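Local coordinates for protein TatD-related deoxyribonuclease (PDB 1J6O) that probably acts as a metal-dependent DNA nuclease of the TatD family, hydrolysing ester bonds on a TIM-barrel scaffold, at residues A[181-193]-A[207-221]. Sequence-based numbering, arbitrary orientation.
Sequences FLLGIGGPVTYPK and EYIVLETDCPFLPPQ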
# COMPACT_ATOMS: atom_id res chain seq x y z
N PHE A 181 2.11 -5.94 -11.22
CA PHE A 181 1.89 -5.09 -10.05
C PHE A 181 1.87 -3.65 -10.44
O PHE A 181 2.35 -3.31 -11.51
CB PHE A 181 3.04 -5.25 -9.06
CG PHE A 181 2.97 -6.49 -8.28
CD1 PHE A 181 3.54 -7.67 -8.75
CD2 PHE A 181 2.30 -6.51 -7.07
CE1 PHE A 181 3.43 -8.86 -8.02
CE2 PHE A 181 2.19 -7.68 -6.34
CZ PHE A 181 2.75 -8.86 -6.81
N LEU A 182 1.27 -2.83 -9.58
CA LEU A 182 1.21 -1.39 -9.79
C LEU A 182 2.20 -0.92 -8.71
O LEU A 182 2.53 -1.68 -7.79
CB LEU A 182 -0.19 -0.83 -9.57
CG LEU A 182 -0.82 -0.55 -10.95
CD1 LEU A 182 -1.02 -1.86 -11.69
CD2 LEU A 182 -2.13 0.20 -10.79
N LEU A 183 2.66 0.32 -8.82
CA LEU A 183 3.61 0.89 -7.86
C LEU A 183 3.02 2.02 -7.03
O LEU A 183 2.41 2.95 -7.57
CB LEU A 183 4.84 1.42 -8.62
CG LEU A 183 5.40 0.45 -9.66
CD1 LEU A 183 6.58 1.11 -10.34
CD2 LEU A 183 5.85 -0.85 -8.99
N GLY A 184 3.21 1.94 -5.72
CA GLY A 184 2.70 2.95 -4.81
C GLY A 184 3.68 4.10 -4.65
O GLY A 184 4.86 3.91 -4.31
N ILE A 185 3.18 5.30 -4.91
CA ILE A 185 3.96 6.53 -4.83
C ILE A 185 3.37 7.37 -3.72
O ILE A 185 2.16 7.62 -3.70
CB ILE A 185 3.84 7.33 -6.15
CG1 ILE A 185 4.22 6.42 -7.34
CG2 ILE A 185 4.72 8.61 -6.10
CD1 ILE A 185 5.59 5.81 -7.24
N GLY A 186 4.22 7.78 -2.78
CA GLY A 186 3.75 8.58 -1.68
C GLY A 186 4.55 9.84 -1.41
O GLY A 186 5.15 10.43 -2.33
N GLY A 187 4.55 10.23 -0.14
CA GLY A 187 5.25 11.43 0.33
C GLY A 187 6.64 11.71 -0.23
O GLY A 187 6.88 12.84 -0.69
N PRO A 188 7.55 10.74 -0.21
CA PRO A 188 8.93 10.89 -0.71
C PRO A 188 9.09 11.44 -2.13
O PRO A 188 10.13 11.99 -2.48
CB PRO A 188 9.52 9.49 -0.57
CG PRO A 188 8.73 8.94 0.69
CD PRO A 188 7.33 9.39 0.36
N VAL A 189 8.07 11.27 -2.97
CA VAL A 189 8.15 11.77 -4.34
C VAL A 189 8.31 13.32 -4.36
O VAL A 189 8.81 13.91 -5.35
CB VAL A 189 6.89 11.35 -5.14
CG1 VAL A 189 5.72 12.28 -4.83
CG2 VAL A 189 7.21 11.33 -6.68
N THR A 190 7.90 13.96 -3.27
CA THR A 190 7.99 15.41 -3.15
C THR A 190 9.30 15.91 -2.54
O THR A 190 9.53 17.12 -2.49
CB THR A 190 6.90 16.01 -2.24
OG1 THR A 190 7.15 15.59 -0.90
CG2 THR A 190 5.50 15.59 -2.68
N TYR A 191 10.14 15.00 -2.06
CA TYR A 191 11.42 15.38 -1.44
C TYR A 191 12.41 15.91 -2.46
O TYR A 191 12.72 15.25 -3.44
CB TYR A 191 12.02 14.18 -0.70
CG TYR A 191 11.15 13.65 0.43
CD1 TYR A 191 9.99 14.32 0.83
CD2 TYR A 191 11.50 12.47 1.09
CE1 TYR A 191 9.20 13.83 1.88
CE2 TYR A 191 10.72 11.96 2.11
CZ TYR A 191 9.58 12.64 2.51
OH TYR A 191 8.82 12.13 3.54
N PRO A 192 12.94 17.12 -2.23
CA PRO A 192 13.90 17.65 -3.21
C PRO A 192 15.04 16.68 -3.52
O PRO A 192 15.48 16.60 -4.66
CB PRO A 192 14.38 18.96 -2.57
CG PRO A 192 14.19 18.74 -1.10
CD PRO A 192 12.85 18.00 -1.05
N LYS A 193 15.47 15.94 -2.51
CA LYS A 193 16.56 14.99 -2.67
C LYS A 193 16.23 13.77 -3.51
O LYS A 193 17.13 13.18 -4.11
N GLU A 207 -0.43 4.81 -15.97
CA GLU A 207 -1.10 3.52 -16.05
C GLU A 207 -0.63 2.52 -14.99
O GLU A 207 -1.32 1.55 -14.68
CB GLU A 207 -0.85 2.91 -17.44
CG GLU A 207 -1.70 1.71 -17.75
CD GLU A 207 -1.35 1.07 -19.09
OE1 GLU A 207 -1.02 1.81 -20.05
OE2 GLU A 207 -1.41 -0.18 -19.18
N TYR A 208 0.52 2.79 -14.38
CA TYR A 208 1.03 1.85 -13.38
C TYR A 208 1.24 2.34 -11.96
O TYR A 208 1.97 1.72 -11.21
CB TYR A 208 2.34 1.28 -13.90
CG TYR A 208 2.17 0.64 -15.25
CD1 TYR A 208 1.33 -0.45 -15.41
CD2 TYR A 208 2.79 1.17 -16.38
CE1 TYR A 208 1.08 -1.01 -16.67
CE2 TYR A 208 2.55 0.61 -17.66
CZ TYR A 208 1.69 -0.47 -17.78
OH TYR A 208 1.41 -1.03 -19.00
N ILE A 209 0.60 3.42 -11.58
CA ILE A 209 0.81 3.90 -10.22
C ILE A 209 -0.46 4.21 -9.43
O ILE A 209 -1.50 4.52 -10.00
CB ILE A 209 1.64 5.19 -10.23
CG1 ILE A 209 0.91 6.26 -11.03
CG2 ILE A 209 3.02 4.96 -10.89
CD1 ILE A 209 1.54 7.63 -10.94
N VAL A 210 -0.36 4.09 -8.11
CA VAL A 210 -1.48 4.41 -7.24
C VAL A 210 -0.84 5.31 -6.19
O VAL A 210 0.39 5.30 -6.03
CB VAL A 210 -2.13 3.21 -6.55
CG1 VAL A 210 -2.99 2.45 -7.54
CG2 VAL A 210 -1.04 2.34 -5.88
N LEU A 211 -1.65 6.11 -5.50
CA LEU A 211 -1.12 7.01 -4.48
C LEU A 211 -1.22 6.38 -3.11
O LEU A 211 -2.02 5.45 -2.88
CB LEU A 211 -1.95 8.28 -4.43
CG LEU A 211 -2.27 9.00 -5.74
CD1 LEU A 211 -3.41 9.99 -5.48
CD2 LEU A 211 -1.02 9.72 -6.26
N GLU A 212 -0.40 6.86 -2.18
CA GLU A 212 -0.46 6.34 -0.84
C GLU A 212 0.21 7.35 0.08
O GLU A 212 0.96 8.22 -0.39
CB GLU A 212 0.28 5.01 -0.74
CG GLU A 212 1.81 5.14 -0.71
CD GLU A 212 2.48 3.80 -0.50
OE1 GLU A 212 2.47 3.02 -1.46
OE2 GLU A 212 2.96 3.52 0.63
N THR A 213 -0.11 7.27 1.37
CA THR A 213 0.50 8.17 2.33
C THR A 213 1.36 7.37 3.29
O THR A 213 2.38 7.86 3.76
CB THR A 213 -0.52 8.89 3.26
OG1 THR A 213 -1.29 7.90 3.97
CG2 THR A 213 -1.44 9.81 2.48
N ASP A 214 0.96 6.12 3.56
CA ASP A 214 1.67 5.27 4.50
C ASP A 214 1.54 6.03 5.86
O ASP A 214 2.38 5.88 6.75
CB ASP A 214 3.15 5.09 4.12
CG ASP A 214 3.79 3.91 4.86
OD1 ASP A 214 3.06 3.04 5.40
OD2 ASP A 214 5.05 3.86 4.88
N CYS A 215 0.49 6.84 6.01
CA CYS A 215 0.31 7.59 7.27
C CYS A 215 0.31 6.62 8.47
O CYS A 215 -0.25 5.53 8.38
CB CYS A 215 -0.98 8.42 7.22
SG CYS A 215 -2.54 7.50 7.09
N PRO A 216 0.83 7.06 9.63
CA PRO A 216 1.40 8.39 9.90
C PRO A 216 2.80 8.66 9.39
O PRO A 216 3.35 9.74 9.62
CB PRO A 216 1.36 8.45 11.42
CG PRO A 216 1.83 7.01 11.78
CD PRO A 216 0.95 6.18 10.81
N PHE A 217 3.40 7.70 8.70
CA PHE A 217 4.76 7.88 8.20
C PHE A 217 4.97 8.71 6.90
O PHE A 217 4.01 8.99 6.18
CB PHE A 217 5.41 6.53 7.91
CG PHE A 217 5.23 5.49 8.98
CD1 PHE A 217 5.62 5.73 10.29
CD2 PHE A 217 4.62 4.27 8.66
CE1 PHE A 217 5.40 4.76 11.29
CE2 PHE A 217 4.40 3.32 9.63
CZ PHE A 217 4.79 3.56 10.96
N LEU A 218 6.22 9.11 6.69
CA LEU A 218 6.64 9.85 5.51
C LEU A 218 5.75 10.93 4.92
O LEU A 218 5.22 10.79 3.80
CB LEU A 218 6.89 8.82 4.43
CG LEU A 218 7.77 7.63 4.83
CD1 LEU A 218 7.66 6.48 3.80
CD2 LEU A 218 9.19 8.12 4.93
N PRO A 219 5.61 12.06 5.62
CA PRO A 219 4.79 13.19 5.21
C PRO A 219 5.41 13.85 3.98
O PRO A 219 6.62 13.70 3.76
CB PRO A 219 4.82 14.06 6.43
CG PRO A 219 6.23 13.78 7.05
CD PRO A 219 6.25 12.28 6.93
N PRO A 220 4.60 14.52 3.13
CA PRO A 220 5.20 15.17 1.96
C PRO A 220 5.97 16.40 2.43
O PRO A 220 5.74 16.92 3.53
CB PRO A 220 3.99 15.50 1.07
CG PRO A 220 2.85 15.59 2.00
CD PRO A 220 3.12 14.50 3.04
N GLN A 221 6.88 16.86 1.57
CA GLN A 221 7.75 18.02 1.83
C GLN A 221 7.27 19.17 2.69
O GLN A 221 7.92 19.53 3.69
CB GLN A 221 8.27 18.58 0.52
CG GLN A 221 9.46 19.50 0.72
CD GLN A 221 10.55 18.86 1.55
OE1 GLN A 221 10.68 17.64 1.60
NE2 GLN A 221 11.37 19.69 2.19
O HOH W 1 4.11 8.94 2.24
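Leu183 and Ile185 bond, as part of a parallel strand pair, with 209-211 and the residues flanking it: Leu183 N gives to Tyr208 O, Val210 N to Leu183 O at 3.0 Å, and Ile185 N to Val210 O. A weak bond from Glu212 N to Ile185 O ends the series. These are the seventh and eighth strands of the TIM barrel, joined as a beta-alpha-beta unit by helix 195-204.

Apolar contacts flank the strands. Leu182 CD2 meets Val210 CG1 at 4.0 Å, the two side chains crossing at about a right angle, while Ile185 CG1 rests on Ile209 CG2 on the other side of the sheet. Gly184 has no side chain, which lets Glu212 OE1 come within 3.4 Å of its CA; a CB there would collide with that oxygen. The carboxylate itself is held by His164 and the backbone N of Ala165.

Past the strands, polar groups tie the loops. Thr190 OG1 accepts an almost straight bond (178°) from Gln221 N and donates to Gly187 O. With CG anti to its carbonyl carbon (chi1 -61°), Tyr191 lays one ring face over Pro188 CA and its OH donates to Pro219 O at 2.7 Å, with that oxygen at the ring edge. A phenylalanine in its place would probably leave Pro219 O without this donor and the proline loop less firmly tied to the 3-10 turn. One water joins Gly187 N to Thr213 O and Leu218 O, on either side of Asp214 in sequence.

The chemistry thus changes along the contact, from regular sheet bonding to hydroxyl bonds and a water bridge. The hydroxyls hold 219-221, and together with the water they probably help set the loop bearing Asp214, a predicted metal ligand, at the C-terminal barrel end, where this superfamily keeps its active site.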